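Local coordinates for protein Ser-thr phosphatase MSPP (Mycobacterium smegmatis, PDB 2JFR) that probably dephosphorylates phosphoserine and phosphothreonine residues in proteins, as a manganese- and magnesium-binding member of the PPM (PP2C) phosphatase family, at residues Y32-D36 with I183-G187; T91-V95 with V107-S113. All blocks are in the same frame, centred on the assembly; numbering follows the deposited sequence.

Contact 1: residues Y32-D36 with I183-G187. With MN (manganese (II) ion), chain C; MG (magnesium ion), chain B.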
ATOM      1  N   TYR A  32       2.932   9.232   1.478  1.00 13.86           N
ATOM      2  CA  TYR A  32       1.793   8.546   0.868  1.00 13.82           C
ATOM      3  C   TYR A  32       1.733   7.166   1.451  1.00 13.65           C
ATOM      4  O   TYR A  32       2.745   6.510   1.611  1.00 14.63           O
ATOM      5  CB  TYR A  32       1.957   8.479  -0.650  1.00 14.66           C
ATOM      6  CG  TYR A  32       2.045   9.871  -1.239  1.00 14.99           C
ATOM      7  CD1 TYR A  32       0.898  10.563  -1.558  1.00 15.98           C
ATOM      8  CD2 TYR A  32       3.251  10.516  -1.393  1.00 15.86           C
ATOM      9  CE1 TYR A  32       0.937  11.837  -2.060  1.00 17.56           C
ATOM     10  CE2 TYR A  32       3.288  11.839  -1.876  1.00 17.46           C
ATOM     11  CZ  TYR A  32       2.128  12.449  -2.188  1.00 18.78           C
ATOM     12  OH  TYR A  32       2.198  13.763  -2.659  1.00 24.07           O
ATOM     13  N   ALA A  33       0.520   6.649   1.730  1.00 13.55           N
ATOM     14  CA  ALA A  33       0.464   5.318   2.300  1.00 13.71           C
ATOM     15  C   ALA A  33      -0.901   4.686   2.069  1.00 13.42           C
ATOM     16  O   ALA A  33      -1.922   5.377   1.955  1.00 14.10           O
ATOM     17  CB  ALA A  33       0.759   5.341   3.806  1.00 14.28           C
ATOM     18  N   VAL A  34      -0.887   3.371   2.078  1.00 13.40           N
ATOM     19  CA  VAL A  34      -2.084   2.536   2.167  1.00 13.32           C
ATOM     20  C   VAL A  34      -1.897   1.555   3.301  1.00 13.08           C
ATOM     21  O   VAL A  34      -0.825   0.990   3.479  1.00 13.93           O
ATOM     22  CB  VAL A  34      -2.351   1.800   0.840  1.00 13.87           C
ATOM     23  CG1 VAL A  34      -3.489   0.783   0.962  1.00 15.65           C
ATOM     24  CG2 VAL A  34      -2.611   2.783  -0.278  1.00 14.57           C
ATOM     25  N   ALA A  35      -2.995   1.328   4.023  1.00 13.41           N
ATOM     26  CA  ALA A  35      -3.041   0.318   5.086  1.00 13.39           C
ATOM     27  C   ALA A  35      -4.301  -0.516   4.879  1.00 13.56           C
ATOM     28  O   ALA A  35      -5.395   0.031   4.826  1.00 14.62           O
ATOM     29  CB  ALA A  35      -3.047   0.980   6.452  1.00 14.49           C
ATOM     30  N   ASP A  36      -4.126  -1.817   4.760  1.00 13.65           N
ATOM     31  CA  ASP A  36      -5.250  -2.740   4.572  1.00 13.36           C
ATOM     32  C   ASP A  36      -5.446  -3.513   5.864  1.00 13.28           C
ATOM     33  O   ASP A  36      -4.667  -4.406   6.209  1.00 13.59           O
ATOM     34  CB  ASP A  36      -4.937  -3.700   3.416  1.00 13.62           C
ATOM     35  CG  ASP A  36      -6.026  -4.735   3.185  1.00 13.25           C
ATOM     36  OD1 ASP A  36      -6.909  -4.835   4.068  1.00 13.76           O
ATOM     37  OD2 ASP A  36      -5.963  -5.403   2.140  1.00 14.10           O
ATOM     38  N   ILE A 183       0.336   3.050  -5.086  1.00 13.80           N
ATOM     39  CA  ILE A 183       0.232   2.192  -3.927  1.00 13.61           C
ATOM     40  C   ILE A 183      -1.192   1.637  -3.933  1.00 13.65           C
ATOM     41  O   ILE A 183      -2.139   2.418  -4.086  1.00 14.29           O
ATOM     42  CB  ILE A 183       0.502   2.889  -2.602  1.00 14.09           C
ATOM     43  CG1 ILE A 183       1.747   3.773  -2.637  1.00 15.43           C
ATOM     44  CG2 ILE A 183       0.594   1.860  -1.502  1.00 14.86           C
ATOM     45  CD1 ILE A 183       1.896   4.629  -1.400  1.00 16.39           C
ATOM     46  N   SER A 184      -1.383   0.345  -3.755  1.00 13.67           N
ATOM     47  CA  SER A 184      -2.715  -0.214  -3.743  0.58 13.07           C
ATOM     48  C   SER A 184      -2.848  -1.238  -2.642  1.00 13.43           C
ATOM     49  O   SER A 184      -1.913  -1.947  -2.321  1.00 14.65           O
ATOM     50  CB  SER A 184      -2.984  -0.855  -5.073  0.58 14.31           C
ATOM     51  OG  SER A 184      -4.324  -1.288  -5.191  0.58 14.39           O
ATOM     52  N   SER A 185      -4.076  -1.372  -2.125  1.00 13.48           N
ATOM     53  CA  SER A 185      -4.395  -2.583  -1.396  1.00 13.60           C
ATOM     54  C   SER A 185      -4.509  -3.737  -2.394  1.00 14.13           C
ATOM     55  O   SER A 185      -4.647  -3.566  -3.605  1.00 14.93           O
ATOM     56  CB  SER A 185      -5.623  -2.444  -0.534  1.00 13.90           C
ATOM     57  OG  SER A 185      -6.771  -2.217  -1.340  1.00 14.54           O
ATOM     58  N   ASP A 186      -4.509  -4.953  -1.833  1.00 14.46           N
ATOM     59  CA  ASP A 186      -4.639  -6.170  -2.630  0.64 14.67           C
ATOM     60  C   ASP A 186      -5.981  -6.274  -3.319  1.00 15.00           C
ATOM     61  O   ASP A 186      -6.139  -7.117  -4.206  1.00 18.00           O
ATOM     62  CB  ASP A 186      -4.319  -7.372  -1.766  0.64 15.38           C
ATOM     63  CG  ASP A 186      -5.208  -7.635  -0.580  0.64 15.48           C
ATOM     64  OD1 ASP A 186      -6.102  -6.800  -0.344  0.64 13.20           O
ATOM     65  OD2 ASP A 186      -4.998  -8.724   0.083  0.64 16.85           O
ATOM     66  N   GLY A 187      -6.987  -5.467  -2.995  1.00 14.69           N
ATOM     67  CA  GLY A 187      -8.246  -5.580  -3.678  1.00 14.99           C
ATOM     68  C   GLY A 187      -8.159  -5.301  -5.156  1.00 15.01           C
ATOM     69  O   GLY A 187      -8.943  -5.826  -5.938  1.00 15.66           O
TER
HETATM   70 MN    MN C1235      -7.468  -6.487   1.154  0.56 13.82          MN
HETATM   71 MG    MG B1234      -8.583  -5.753   4.657  0.99 13.88          MG
HETATM   72  O   HOH W   1      -3.484  -5.336   0.877  1.00 14.65           O
HETATM   73  O   HOH W   2      -9.013  -6.554   2.742  0.83 14.57           O
HETATM   74  O   HOH W   3     -10.399  -6.383   5.418  1.00 15.24           O
HETATM   75  O   HOH W   4      -9.468  -3.963   4.102  1.00 14.25           O
HETATM   76  O   HOH W   5      -7.650  -7.563   4.858  0.83 14.64           O
HETATM   77  O   HOH W   6      -6.923  -8.279   1.995  0.83 17.85           O
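Asp36 and Asp186 meet at a shared manganese ion. The CB of Asp36 points toward 183-187, and with CG anti to the backbone N (chi1 178°) the carboxylate reaches from strand 31-38 into the metal centre. CG lies almost equally far from the manganese and the magnesium, because the carboxylate bridges them: OD1 binds magnesium at 2.0 Å and OD2 binds manganese at 2.1 Å. Water 2 also bridges the two ions. OD2 of Asp36 comes within 2.9 Å of OD1 of Asp186; these are two ligands of the same manganese, and their carboxylate planes stand 73° apart. The other oxygen of Asp186, OD2, binds a further magnesium ion. Asp224 supplies another manganese ligand and the carbonyl of Gly37 one for magnesium. Water 1 ties the segments together again, donating to Asp36 OD2 at 2.8 Å and accepting from Asp186 N at 2.9 Å.

Such a binuclear centre, set at one end of a sandwich of two antiparallel sheets, is the hallmark of the PP2C fold. Strands 31-38 and 180-184 belong to opposite sheets, and the touching parts, 32-36 and 183-186, head within 8° of each other, so side chains fill the gap between them. CG2 of Val34 packs on CG2 of Ile183 at 3.6 Å, the two side chains lying alongside and running opposite ways. The other Val34 branch, CG1, approaches Ser185 N at 3.8 Å. Ser185 turns its hydroxyl to Asp23 and Thr227. CD1 of Ile183 touches Tyr32 CB at 3.9 Å, while the Tyr32 ring turns off from 183-187.

Contact 2: residues T91-V95 with V107-S113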
ATOM      1  N   THR A  91      -1.902  -4.283   7.072  1.00 13.26           N
ATOM      2  CA  THR A  91      -0.741  -4.018   6.235  1.00 13.65           C
ATOM      3  C   THR A  91      -0.384  -2.557   6.340  1.00 13.55           C
ATOM      4  O   THR A  91      -1.203  -1.711   6.766  1.00 13.81           O
ATOM      5  CB  THR A  91      -0.975  -4.398   4.791  1.00 13.87           C
ATOM      6  OG1 THR A  91      -1.810  -3.382   4.238  1.00 14.00           O
ATOM      7  CG2 THR A  91      -1.577  -5.761   4.599  1.00 14.67           C
ATOM      8  N   LEU A  92       0.804  -2.197   5.861  1.00 13.75           N
ATOM      9  CA  LEU A  92       1.144  -0.807   5.668  0.79 13.85           C
ATOM     10  C   LEU A  92       2.190  -0.726   4.595  1.00 13.56           C
ATOM     11  O   LEU A  92       3.228  -1.388   4.682  1.00 14.76           O
ATOM     12  CB  LEU A  92       1.687  -0.209   6.954  0.79 14.32           C
ATOM     13  CG  LEU A  92       2.155   1.279   6.835  0.79 16.53           C
ATOM     14  CD1 LEU A  92       1.015   2.177   6.482  0.79 16.19           C
ATOM     15  CD2 LEU A  92       2.839   1.723   8.138  0.79 19.94           C
ATOM     16  N   THR A  93       1.949   0.133   3.586  1.00 13.51           N
ATOM     17  CA  THR A  93       2.953   0.487   2.607  1.00 13.37           C
ATOM     18  C   THR A  93       3.013   2.009   2.580  1.00 13.74           C
ATOM     19  O   THR A  93       1.987   2.640   2.294  1.00 14.40           O
ATOM     20  CB  THR A  93       2.653  -0.063   1.238  1.00 13.83           C
ATOM     21  OG1 THR A  93       2.703  -1.477   1.363  1.00 14.60           O
ATOM     22  CG2 THR A  93       3.632   0.409   0.188  1.00 14.63           C
ATOM     23  N   ALA A  94       4.166   2.545   2.900  1.00 13.99           N
ATOM     24  CA  ALA A  94       4.368   3.992   2.962  1.00 14.68           C
ATOM     25  C   ALA A  94       5.490   4.367   2.000  1.00 14.97           C
ATOM     26  O   ALA A  94       6.531   3.694   1.933  1.00 15.98           O
ATOM     27  CB  ALA A  94       4.727   4.406   4.381  1.00 16.46           C
ATOM     28  N   VAL A  95       5.269   5.436   1.288  1.00 14.60           N
ATOM     29  CA  VAL A  95       6.248   6.046   0.396  1.00 14.33           C
ATOM     30  C   VAL A  95       6.518   7.445   0.858  1.00 14.23           C
ATOM     31  O   VAL A  95       5.598   8.219   1.081  1.00 14.95           O
ATOM     32  CB  VAL A  95       5.711   6.062  -1.055  1.00 15.28           C
ATOM     33  CG1 VAL A  95       6.585   6.919  -1.946  1.00 16.53           C
ATOM     34  CG2 VAL A  95       5.580   4.651  -1.601  1.00 17.07           C
ATOM     35  N   VAL A 107      10.484   3.475   0.105  1.00 13.78           N
ATOM     36  CA  VAL A 107       9.290   2.670   0.487  1.00 13.98           C
ATOM     37  C   VAL A 107       9.589   1.887   1.710  1.00 14.11           C
ATOM     38  O   VAL A 107      10.680   1.299   1.885  1.00 15.24           O
ATOM     39  CB  VAL A 107       8.786   1.808  -0.669  1.00 14.53           C
ATOM     40  CG1 VAL A 107       9.812   0.816  -1.193  1.00 16.29           C
ATOM     41  CG2 VAL A 107       7.485   1.082  -0.303  1.00 15.38           C
ATOM     42  N   VAL A 108       8.602   1.842   2.619  1.00 14.19           N
ATOM     43  CA  VAL A 108       8.615   0.984   3.800  1.00 14.50           C
ATOM     44  C   VAL A 108       7.329   0.176   3.734  1.00 14.68           C
ATOM     45  O   VAL A 108       6.251   0.749   3.590  1.00 16.04           O
ATOM     46  CB  VAL A 108       8.699   1.827   5.080  1.00 15.48           C
ATOM     47  CG1 VAL A 108       8.711   0.887   6.297  1.00 17.46           C
ATOM     48  CG2 VAL A 108       9.898   2.742   5.075  1.00 18.12           C
ATOM     49  N   ASN A 109       7.431  -1.154   3.822  1.00 14.50           N
ATOM     50  CA  ASN A 109       6.241  -1.948   3.588  1.00 14.53           C
ATOM     51  C   ASN A 109       6.243  -3.211   4.429  1.00 14.56           C
ATOM     52  O   ASN A 109       7.251  -3.875   4.664  1.00 14.82           O
ATOM     53  CB  ASN A 109       6.072  -2.283   2.113  1.00 15.71           C
ATOM     54  CG  ASN A 109       7.239  -3.142   1.496  1.00 17.74           C
ATOM     55  OD1 ASN A 109       7.009  -4.307   1.182  1.00 22.82           O
ATOM     56  ND2 ASN A 109       8.372  -2.520   1.390  1.00 19.98           N
ATOM     57  N   ILE A 110       5.030  -3.544   4.862  1.00 14.34           N
ATOM     58  CA  ILE A 110       4.744  -4.759   5.607  0.63 14.40           C
ATOM     59  C   ILE A 110       3.390  -5.257   5.164  1.00 14.25           C
ATOM     60  O   ILE A 110       2.397  -4.510   5.180  1.00 15.09           O
ATOM     61  CB  ILE A 110       4.900  -4.481   7.128  0.63 14.73           C
ATOM     62  CG1 ILE A 110       4.860  -5.809   7.892  0.63 16.48           C
ATOM     63  CG2 ILE A 110       3.969  -3.416   7.642  0.63 17.01           C
ATOM     64  CD1 ILE A 110       5.222  -5.689   9.331  0.63 18.50           C
ATOM     65  N   GLY A 111       3.324  -6.509   4.756  1.00 14.76           N
ATOM     66  CA  GLY A 111       2.097  -7.094   4.301  1.00 14.60           C
ATOM     67  C   GLY A 111       2.059  -7.162   2.782  1.00 14.43           C
ATOM     68  O   GLY A 111       3.078  -7.446   2.157  1.00 15.34           O
ATOM     69  N   ASP A 112       0.888  -6.942   2.187  1.00 14.73           N
ATOM     70  CA  ASP A 112       0.671  -7.226   0.779  1.00 14.81           C
ATOM     71  C   ASP A 112      -0.084  -6.113   0.047  1.00 13.93           C
ATOM     72  O   ASP A 112      -0.807  -6.412  -0.901  1.00 14.92           O
ATOM     73  CB  ASP A 112      -0.057  -8.564   0.583  1.00 17.10           C
ATOM     74  CG  ASP A 112      -1.483  -8.549   1.082  1.00 18.12           C
ATOM     75  OD1 ASP A 112      -1.890  -7.580   1.759  1.00 16.52           O
ATOM     76  OD2 ASP A 112      -2.158  -9.560   0.754  1.00 26.69           O
ATOM     77  N   SER A 113       0.132  -4.871   0.432  1.00 13.70           N
ATOM     78  CA  SER A 113      -0.440  -3.733  -0.302  1.00 13.56           C
ATOM     79  C   SER A 113       0.626  -3.148  -1.210  1.00 13.41           C
ATOM     80  O   SER A 113       1.483  -2.407  -0.730  1.00 15.24           O
ATOM     81  CB  SER A 113      -0.927  -2.679   0.690  1.00 13.83           C
ATOM     82  OG  SER A 113      -1.908  -3.203   1.582  1.00 13.96           O
TER
HETATM   83  O   HOH W   7       2.066  -3.861   2.453  1.00 16.09           O
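Thr93 and Ser113 form the shortest hydrogen bond here, OG1 of Thr93 donating in the carbonyl plane to O of Ser113 at 2.6 Å. Thr93 OG1 sits anti to its own carbonyl carbon (chi1 -64°), where it also accepts a hydrogen bond from water 7. That water accepts from Ser113 N and donates weakly to Ile110 O, linking the Thr93 hydroxyl to the backbone of 110-113 as the chain leaves the strand. Thr91 OG1 donates to Ser113 OG at 2.7 Å and accepts from the backbone N of the metal ligand Asp36; two bonds, roughly at right angles, hold this hydroxyl.

Beyond these side-chain bonds lies the ladder of a beta hairpin between strands 89-96 and 106-110, in one of the two sheets of the PP2C sandwich. Leu92 and Ile110 form a hydrogen-bonded antiparallel pair, with Leu92 N to Ile110 O at 2.9 Å and Ile110 N to Leu92 O at 2.8 Å. Ala94 and Val108 repeat the arrangement, the bond from Ala94 N to Val108 O being nearly straight at 175°. Thr93 and Asn109 make the non-hydrogen-bonded pair between them.

On the face shared by Thr93 and Val107, CG2 of Thr93 rests on CG2 of Val107 at 3.9 Å. Leu92 CB and Ile110 CG2 pack at 4.0 Å on the other face, where Leu92 also meets helices 42-59 and 63-81. At Gly111, a positive phi of 102° swings the chain out of the strand, and OD1 of Asp112, which binds a third magnesium ion in another structure of this enzyme, comes back to 3.4 Å from the Thr91 methyl CG2.

In the fold
From the N terminus, strand 31-38 comes first and carries the first segment of contact 1. The chain then runs through helices 42-59 and 63-81 into strand 89-96, and after a short excursion returns as strand 106-110, closing contact 2 as a local hairpin. Only much later does strand 180-184 close the long loop of contact 1, within which contact 2 is wholly nested. Contact 2 joins neighbours within one sheet, whereas contact 1 bridges the two sheets of the sandwich. They touch directly, since strands 31-38 and 89-96 lie side by side: Tyr32 pairs with Val95, while Ser113 packs against Ser184.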